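Protocadherin gamma-B3 (Homo sapiens, PDB 5K8R) probably mediates calcium-dependent cell adhesion and may help establish and maintain specific neuronal connections in the brain, here as its first four extracellular cadherin repeats. Local coordinates at residues N106-E111 with C194-R199; Q138-S143 with R160-V165. All blocks are in the same frame, centred on the assembly; numbering follows the deposited sequence.

Both contacts lie in the second cadherin repeat. Leaving the linker from the first repeat, the chain enters strand 107-113; in contact 1 residues 106-111 meet residues 194-199, on strand 193-203, after 82 intervening residues, and this long loop is closed by parallel pairing at one edge of a four-stranded sheet. Contact 2 is nested inside it. There strand 138-142, at the opposite edge of that sheet, faces strand 160-166 of the three-stranded antiparallel sheet. Contact 1 thus knits strands within one sheet, and contact 2 packs the two sheets of the beta sandwich together. Their centres are 13 Å apart, and Leu-110 CD2 packs on Leu-164 CD2 at 3.9 Å, which joins the two contacts.

Contact 1. Residues N106-E111 with C194-R199; sequences NITELE and CTTQIR
Glu-109 and Arg-199, paired across two parallel strands, extend side by side over the same face of the sheet and join in a salt bridge. Arg-199 approaches side-on and spends two nitrogens on one oxygen: NH2 lies 2.8 Å and NE 3.1 Å from Glu-109 OE2. The bend at chi3 (56°) turns the guanidinium toward the carboxylate, presenting its edge with OE2 in its plane. The two flat groups are nearly perpendicular, 89° apart, and OE2 is met on its anti side, somewhat out of the carboxylate plane. Ile-107 shares this face. Its CG2, set anti to the backbone N by a chi1 of -57°, comes within 3.5 Å of Arg-199 NH1, while CD1 runs beside Gln-197 and meets OE1 at 3.8 Å. The isoleucine thus touches one end of the guanidinium and the amide oxygen.

Thr-108, Thr-196 and Ile-198 turn to the other face. A water bridges the two threonine hydroxyls, lying 2.7 Å from Thr-108 OG1 and 2.6 Å from Thr-196 OG1; Gln-105 also binds both, through NE2 to Thr-108 and through its carbonyl oxygen to Thr-196. Leu-110 CB approaches Ile-198 CG2 on this face, and Ile-198 also packs on Leu-124. Beneath the side chains the backbones alternate donors and acceptors: Gln-197 N to Asn-106 O (2.7 Å), Thr-108 N to Gln-197 O, Arg-199 N to Thr-108 O and Leu-110 N to Arg-199 O.

This parallel pair is the A-strand to G-strand edge characteristic of a cadherin repeat. Strand 107-113 is the outermost strand of its sheet within the chain; strand 193-203 is flanked on its far side by the antiparallel strand 177-186, where Thr-196 bonds through its backbone to Leu-182.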
ATOM      1  N   ASN A 106      26.972   4.232  12.461  1.00 42.71           N
ATOM      2  CA  ASN A 106      27.855   3.868  11.358  1.00 33.11           C
ATOM      3  C   ASN A 106      27.064   3.499  10.109  1.00 32.96           C
ATOM      4  O   ASN A 106      27.495   3.788   8.988  1.00 35.38           O
ATOM      5  CB  ASN A 106      28.766   2.715  11.777  1.00 37.19           C
ATOM      6  CG  ASN A 106      29.627   3.058  12.978  1.00 30.93           C
ATOM      7  OD1 ASN A 106      29.608   2.358  13.989  1.00 36.68           O
ATOM      8  ND2 ASN A 106      30.387   4.142  12.871  1.00 35.58           N
ATOM      9  N   ILE A 107      25.908   2.861  10.281  1.00 31.83           N
ATOM     10  CA  ILE A 107      25.050   2.454   9.175  1.00 33.17           C
ATOM     11  C   ILE A 107      23.664   3.040   9.402  1.00 34.85           C
ATOM     12  O   ILE A 107      23.103   2.914  10.496  1.00 43.45           O
ATOM     13  CB  ILE A 107      24.978   0.922   9.039  1.00 35.08           C
ATOM     14  CG1 ILE A 107      26.378   0.329   8.869  1.00 35.52           C
ATOM     15  CG2 ILE A 107      24.094   0.532   7.863  1.00 34.66           C
ATOM     16  CD1 ILE A 107      26.383  -1.170   8.664  1.00 30.83           C
ATOM     17  N   THR A 108      23.115   3.673   8.369  1.00 37.15           N
ATOM     18  CA  THR A 108      21.782   4.259   8.411  1.00 36.89           C
ATOM     19  C   THR A 108      20.949   3.679   7.277  1.00 44.33           C
ATOM     20  O   THR A 108      21.396   3.654   6.126  1.00 50.88           O
ATOM     21  CB  THR A 108      21.841   5.786   8.287  1.00 38.55           C
ATOM     22  OG1 THR A 108      22.622   6.330   9.360  1.00 41.22           O
ATOM     23  CG2 THR A 108      20.440   6.381   8.329  1.00 36.69           C
ATOM     24  N   GLU A 109      19.748   3.210   7.603  1.00 41.40           N
ATOM     25  CA  GLU A 109      18.826   2.706   6.596  1.00 33.30           C
ATOM     26  C   GLU A 109      17.876   3.813   6.158  1.00 41.21           C
ATOM     27  O   GLU A 109      17.460   4.649   6.966  1.00 39.44           O
ATOM     28  CB  GLU A 109      18.033   1.511   7.125  1.00 43.79           C
ATOM     29  CG  GLU A 109      18.853   0.241   7.273  1.00 53.60           C
ATOM     30  CD  GLU A 109      17.999  -0.968   7.594  1.00 62.79           C
ATOM     31  OE1 GLU A 109      16.809  -0.783   7.926  1.00 68.64           O
ATOM     32  OE2 GLU A 109      18.515  -2.102   7.511  1.00 70.87           O
ATOM     33  N   LEU A 110      17.542   3.807   4.895  1.00 48.12           N
ATOM     34  CA  LEU A 110      16.682   4.792   4.327  1.00 46.45           C
ATOM     35  C   LEU A 110      15.727   4.134   3.363  1.00 39.43           C
ATOM     36  O   LEU A 110      16.151   3.592   2.386  1.00 45.31           O
ATOM     37  CB  LEU A 110      17.559   5.767   3.572  1.00 44.34           C
ATOM     38  CG  LEU A 110      16.917   6.885   2.808  1.00 45.08           C
ATOM     39  CD1 LEU A 110      16.191   7.777   3.773  1.00 37.26           C
ATOM     40  CD2 LEU A 110      17.985   7.666   2.113  1.00 47.95           C
ATOM     41  N   GLU A 111      14.440   4.195   3.650  1.00 36.47           N
ATOM     42  CA  GLU A 111      13.413   3.597   2.807  1.00 33.65           C
ATOM     43  C   GLU A 111      12.948   4.616   1.774  1.00 42.97           C
ATOM     44  O   GLU A 111      12.487   5.706   2.132  1.00 54.32           O
ATOM     45  CB  GLU A 111      12.232   3.107   3.645  1.00 48.46           C
ATOM     46  CG  GLU A 111      12.572   1.990   4.616  1.00 51.50           C
ATOM     47  CD  GLU A 111      11.467   0.957   4.722  1.00 64.76           C
ATOM     48  OE1 GLU A 111      10.533   0.998   3.892  1.00 67.27           O
ATOM     49  OE2 GLU A 111      11.534   0.101   5.629  1.00 72.15           O
ATOM     50  N   CYS A 194      35.315  11.542   8.885  1.00 23.90           N
ATOM     51  CA  CYS A 194      34.647  10.332   9.343  1.00 29.34           C
ATOM     52  C   CYS A 194      33.699   9.859   8.252  1.00 31.84           C
ATOM     53  O   CYS A 194      33.296  10.629   7.376  1.00 33.62           O
ATOM     54  CB  CYS A 194      33.886  10.559  10.654  1.00 36.68           C
ATOM     55  SG  CYS A 194      32.446  11.632  10.494  1.00 59.05           S
ATOM     56  N   THR A 195      33.343   8.578   8.313  1.00 29.51           N
ATOM     57  CA  THR A 195      32.513   7.961   7.292  1.00 30.33           C
ATOM     58  C   THR A 195      31.311   7.274   7.924  1.00 36.04           C
ATOM     59  O   THR A 195      31.375   6.778   9.052  1.00 37.79           O
ATOM     60  CB  THR A 195      33.303   6.939   6.462  1.00 31.90           C
ATOM     61  OG1 THR A 195      33.920   5.986   7.336  1.00 53.09           O
ATOM     62  CG2 THR A 195      34.373   7.635   5.634  1.00 28.57           C
ATOM     63  N   THR A 196      30.212   7.257   7.175  1.00 38.30           N
ATOM     64  CA  THR A 196      29.010   6.526   7.541  1.00 27.56           C
ATOM     65  C   THR A 196      28.451   5.870   6.289  1.00 38.36           C
ATOM     66  O   THR A 196      28.642   6.364   5.174  1.00 26.95           O
ATOM     67  CB  THR A 196      27.953   7.436   8.186  1.00 31.88           C
ATOM     68  OG1 THR A 196      26.805   6.660   8.551  1.00 31.54           O
ATOM     69  CG2 THR A 196      27.531   8.537   7.223  1.00 30.51           C
ATOM     70  N   GLN A 197      27.771   4.745   6.475  1.00 37.08           N
ATOM     71  CA  GLN A 197      27.204   3.985   5.372  1.00 29.72           C
ATOM     72  C   GLN A 197      25.689   4.136   5.365  1.00 28.53           C
ATOM     73  O   GLN A 197      25.047   4.105   6.419  1.00 42.80           O
ATOM     74  CB  GLN A 197      27.591   2.508   5.465  1.00 31.53           C
ATOM     75  CG  GLN A 197      29.076   2.254   5.258  1.00 32.72           C
ATOM     76  CD  GLN A 197      29.439   0.787   5.362  1.00 50.28           C
ATOM     77  OE1 GLN A 197      28.648  -0.029   5.834  1.00 55.45           O
ATOM     78  NE2 GLN A 197      30.642   0.442   4.916  1.00 64.25           N
ATOM     79  N   ILE A 198      25.126   4.306   4.173  1.00 27.77           N
ATOM     80  CA  ILE A 198      23.693   4.506   3.992  1.00 27.08           C
ATOM     81  C   ILE A 198      23.172   3.353   3.147  1.00 35.95           C
ATOM     82  O   ILE A 198      23.518   3.237   1.964  1.00 36.91           O
ATOM     83  CB  ILE A 198      23.377   5.854   3.335  1.00 32.95           C
ATOM     84  CG1 ILE A 198      23.992   6.999   4.141  1.00 24.72           C
ATOM     85  CG2 ILE A 198      21.872   6.041   3.201  1.00 33.26           C
ATOM     86  CD1 ILE A 198      23.861   8.349   3.474  1.00 41.70           C
ATOM     87  N   ARG A 199      22.346   2.500   3.746  1.00 41.14           N
ATOM     88  CA  ARG A 199      21.708   1.396   3.036  1.00 36.54           C
ATOM     89  C   ARG A 199      20.319   1.857   2.607  1.00 36.00           C
ATOM     90  O   ARG A 199      19.371   1.835   3.396  1.00 36.95           O
ATOM     91  CB  ARG A 199      21.642   0.142   3.901  1.00 31.25           C
ATOM     92  CG  ARG A 199      20.863  -1.000   3.259  1.00 54.39           C
ATOM     93  CD  ARG A 199      21.082  -2.332   3.968  1.00 68.97           C
ATOM     94  NE  ARG A 199      20.765  -2.273   5.392  1.00 72.53           N
ATOM     95  CZ  ARG A 199      21.676  -2.249   6.359  1.00 73.76           C
ATOM     96  NH1 ARG A 199      22.968  -2.282   6.056  1.00 76.65           N
ATOM     97  NH2 ARG A 199      21.299  -2.196   7.629  1.00 61.98           N
TER
HETATM   98  O   HOH W   1      24.614   8.006   8.685  1.00 55.76           O

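Contact 2. Residues Q138-S143 with R160-V165; sequences QQYYLS and RYPELV
Gln-138 offers its carbonyl oxygen to Arg-160 NH2 at 3.1 Å. The donor stands above the carbonyl plane, while the oxygen lies at the guanidinium edge. The bend at chi2 (77°) wraps CB, CG and CD of Arg-160 about the same oxygen and carries NH2 back to it; its NE forms a salt bridge with Glu-154. A water accepts from Gln-138 N and Arg-160 N, joining backbones too far apart for direct pairing here. Gln-139 crosses the guanidinium obliquely, but its NE2 and Arg-160 NH2 are both donors and form no hydrogen bond.

Tyr-140 points toward the opposing strand and lays one ring face against Pro-162. The proline CD sits over the ring centre, 3.7 Å from the centroid, in a CH-pi contact. Tyr-140 OH bonds to Ser-126 OG and Ala-127 N, and a water links it to Arg-160 O. Farther along, Leu-142 CD2 meets Leu-164 CD1 at 3.8 Å, the side chains crossing nearly at right angles.

The tyrosine-proline and leucine pairs pack the two sheets of the cadherin beta sandwich against each other. Strand 138-142 borders strand 177-186 in one sheet; strand 160-166 lies between strands 121-123 and 148-154 in the other.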
ATOM      1  N   GLN A 138      32.013  21.592   8.281  1.00 31.85           N
ATOM      2  CA  GLN A 138      32.101  20.297   7.626  1.00 26.78           C
ATOM      3  C   GLN A 138      31.959  20.419   6.114  1.00 27.32           C
ATOM      4  O   GLN A 138      31.369  21.365   5.586  1.00 32.08           O
ATOM      5  CB  GLN A 138      31.034  19.343   8.172  1.00 30.95           C
ATOM      6  CG  GLN A 138      31.138  19.089   9.664  1.00 24.65           C
ATOM      7  CD  GLN A 138      32.505  18.577  10.075  1.00 24.22           C
ATOM      8  OE1 GLN A 138      33.125  17.786   9.365  1.00 36.96           O
ATOM      9  NE2 GLN A 138      32.985  19.037  11.223  1.00 28.99           N
ATOM     10  N   GLN A 139      32.519  19.431   5.421  1.00 36.08           N
ATOM     11  CA  GLN A 139      32.400  19.288   3.977  1.00 28.62           C
ATOM     12  C   GLN A 139      32.046  17.838   3.694  1.00 21.36           C
ATOM     13  O   GLN A 139      32.775  16.930   4.109  1.00 37.89           O
ATOM     14  CB  GLN A 139      33.699  19.682   3.268  1.00 34.56           C
ATOM     15  CG  GLN A 139      33.532  20.003   1.795  1.00 46.33           C
ATOM     16  CD  GLN A 139      33.204  21.461   1.554  1.00 39.09           C
ATOM     17  OE1 GLN A 139      32.560  21.810   0.564  1.00 39.60           O
ATOM     18  NE2 GLN A 139      33.654  22.325   2.456  1.00 22.08           N
ATOM     19  N   TYR A 140      30.932  17.619   3.004  1.00 30.56           N
ATOM     20  CA  TYR A 140      30.397  16.280   2.799  1.00 28.30           C
ATOM     21  C   TYR A 140      30.660  15.809   1.375  1.00 25.85           C
ATOM     22  O   TYR A 140      30.560  16.585   0.421  1.00 38.10           O
ATOM     23  CB  TYR A 140      28.898  16.245   3.098  1.00 19.08           C
ATOM     24  CG  TYR A 140      28.571  16.592   4.531  1.00 21.52           C
ATOM     25  CD1 TYR A 140      28.571  15.616   5.519  1.00 26.93           C
ATOM     26  CD2 TYR A 140      28.272  17.896   4.900  1.00 19.86           C
ATOM     27  CE1 TYR A 140      28.277  15.929   6.833  1.00 21.24           C
ATOM     28  CE2 TYR A 140      27.977  18.220   6.211  1.00 30.27           C
ATOM     29  CZ  TYR A 140      27.982  17.232   7.173  1.00 27.45           C
ATOM     30  OH  TYR A 140      27.689  17.548   8.479  1.00 43.14           O
ATOM     31  N   TYR A 141      30.995  14.526   1.243  1.00 32.46           N
ATOM     32  CA  TYR A 141      31.266  13.908  -0.046  1.00 32.44           C
ATOM     33  C   TYR A 141      30.587  12.549  -0.096  1.00 29.21           C
ATOM     34  O   TYR A 141      30.706  11.759   0.845  1.00 36.16           O
ATOM     35  CB  TYR A 141      32.771  13.746  -0.286  1.00 16.85           C
ATOM     36  CG  TYR A 141      33.560  15.032  -0.209  1.00 34.71           C
ATOM     37  CD1 TYR A 141      33.746  15.823  -1.335  1.00 35.63           C
ATOM     38  CD2 TYR A 141      34.127  15.451   0.988  1.00 36.26           C
ATOM     39  CE1 TYR A 141      34.470  16.998  -1.270  1.00 32.45           C
ATOM     40  CE2 TYR A 141      34.853  16.625   1.063  1.00 33.04           C
ATOM     41  CZ  TYR A 141      35.022  17.394  -0.070  1.00 32.52           C
ATOM     42  OH  TYR A 141      35.744  18.563  -0.004  1.00 34.62           O
ATOM     43  N   LEU A 142      29.882  12.281  -1.190  1.00 27.80           N
ATOM     44  CA  LEU A 142      29.250  10.989  -1.419  1.00 23.28           C
ATOM     45  C   LEU A 142      30.063  10.210  -2.443  1.00 21.55           C
ATOM     46  O   LEU A 142      30.450  10.759  -3.481  1.00 33.65           O
ATOM     47  CB  LEU A 142      27.811  11.156  -1.910  1.00 30.10           C
ATOM     48  CG  LEU A 142      27.021   9.864  -2.129  1.00 26.56           C
ATOM     49  CD1 LEU A 142      26.579   9.274  -0.798  1.00 28.58           C
ATOM     50  CD2 LEU A 142      25.828  10.099  -3.042  1.00 18.90           C
ATOM     51  N   SER A 143      30.325   8.942  -2.146  1.00 31.70           N
ATOM     52  CA  SER A 143      31.037   8.100  -3.091  1.00 26.42           C
ATOM     53  C   SER A 143      30.203   7.935  -4.361  1.00 25.47           C
ATOM     54  O   SER A 143      28.970   7.871  -4.288  1.00 37.19           O
ATOM     55  CB  SER A 143      31.339   6.734  -2.472  1.00 35.18           C
ATOM     56  OG  SER A 143      32.147   6.874  -1.315  1.00 44.62           O
ATOM     57  N   ARG A 160      27.205  23.711   7.090  1.00 26.80           N
ATOM     58  CA  ARG A 160      26.837  22.902   5.939  1.00 20.54           C
ATOM     59  C   ARG A 160      25.991  21.708   6.365  1.00 27.05           C
ATOM     60  O   ARG A 160      26.128  21.188   7.475  1.00 28.18           O
ATOM     61  CB  ARG A 160      28.085  22.406   5.198  1.00 15.47           C
ATOM     62  CG  ARG A 160      28.841  23.470   4.408  1.00 15.67           C
ATOM     63  CD  ARG A 160      29.673  24.370   5.307  1.00 27.05           C
ATOM     64  NE  ARG A 160      30.445  25.348   4.546  1.00 34.91           N
ATOM     65  CZ  ARG A 160      31.716  25.182   4.195  1.00 37.24           C
ATOM     66  NH1 ARG A 160      32.344  26.122   3.503  1.00 49.41           N
ATOM     67  NH2 ARG A 160      32.359  24.075   4.541  1.00 20.16           N
ATOM     68  N   TYR A 161      25.107  21.278   5.463  1.00 26.55           N
ATOM     69  CA  TYR A 161      24.339  20.062   5.657  1.00 27.48           C
ATOM     70  C   TYR A 161      24.126  19.399   4.304  1.00 32.33           C
ATOM     71  O   TYR A 161      23.957  20.102   3.293  1.00 39.33           O
ATOM     72  CB  TYR A 161      22.990  20.321   6.342  1.00 34.92           C
ATOM     73  CG  TYR A 161      22.001  21.140   5.541  1.00 32.46           C
ATOM     74  CD1 TYR A 161      21.021  20.523   4.774  1.00 27.70           C
ATOM     75  CD2 TYR A 161      22.032  22.528   5.571  1.00 33.02           C
ATOM     76  CE1 TYR A 161      20.109  21.266   4.049  1.00 31.21           C
ATOM     77  CE2 TYR A 161      21.123  23.278   4.849  1.00 39.06           C
ATOM     78  CZ  TYR A 161      20.163  22.642   4.092  1.00 36.66           C
ATOM     79  OH  TYR A 161      19.259  23.385   3.369  1.00 52.95           O
ATOM     80  N   PRO A 162      24.154  18.065   4.249  1.00 28.40           N
ATOM     81  CA  PRO A 162      24.015  17.374   2.964  1.00 30.84           C
ATOM     82  C   PRO A 162      22.601  16.883   2.697  1.00 38.62           C
ATOM     83  O   PRO A 162      21.794  16.727   3.620  1.00 36.74           O
ATOM     84  CB  PRO A 162      24.989  16.201   3.110  1.00 27.96           C
ATOM     85  CG  PRO A 162      24.883  15.852   4.571  1.00 25.82           C
ATOM     86  CD  PRO A 162      24.590  17.147   5.316  1.00 29.07           C
ATOM     87  N   GLU A 163      22.300  16.632   1.426  1.00 39.52           N
ATOM     88  CA  GLU A 163      21.036  16.051   1.003  1.00 34.05           C
ATOM     89  C   GLU A 163      21.302  15.064  -0.122  1.00 30.94           C
ATOM     90  O   GLU A 163      22.090  15.345  -1.031  1.00 25.95           O
ATOM     91  CB  GLU A 163      20.039  17.120   0.532  1.00 28.08           C
ATOM     92  CG  GLU A 163      19.439  17.959   1.645  1.00 38.63           C
ATOM     93  CD  GLU A 163      18.443  18.981   1.128  1.00 49.76           C
ATOM     94  OE1 GLU A 163      18.490  19.300  -0.078  1.00 48.52           O
ATOM     95  OE2 GLU A 163      17.613  19.462   1.928  1.00 55.17           O
ATOM     96  N   LEU A 164      20.648  13.910  -0.048  1.00 29.08           N
ATOM     97  CA  LEU A 164      20.755  12.909  -1.096  1.00 29.31           C
ATOM     98  C   LEU A 164      19.789  13.243  -2.224  1.00 23.36           C
ATOM     99  O   LEU A 164      18.641  13.622  -1.980  1.00 27.43           O
ATOM    100  CB  LEU A 164      20.453  11.520  -0.531  1.00 42.33           C
ATOM    101  CG  LEU A 164      20.901  10.304  -1.337  1.00 43.35           C
ATOM    102  CD1 LEU A 164      22.420  10.256  -1.424  1.00 29.45           C
ATOM    103  CD2 LEU A 164      20.355   9.031  -0.710  1.00 43.75           C
ATOM    104  N   VAL A 165      20.254  13.115  -3.463  1.00 25.44           N
ATOM    105  CA  VAL A 165      19.441  13.442  -4.628  1.00 29.17           C
ATOM    106  C   VAL A 165      19.427  12.251  -5.575  1.00 35.35           C
ATOM    107  O   VAL A 165      20.454  11.595  -5.787  1.00 32.14           O
ATOM    108  CB  VAL A 165      19.943  14.720  -5.341  1.00 31.14           C
ATOM    109  CG1 VAL A 165      21.388  14.575  -5.779  1.00 29.49           C
ATOM    110  CG2 VAL A 165      19.049  15.065  -6.526  1.00 32.17           C
TER
HETATM  111  O   HOH W   2      29.206  22.540   8.757  1.00 36.76           O
HETATM  112  O   HOH W   3      27.921  19.966   9.171  1.00 28.61           O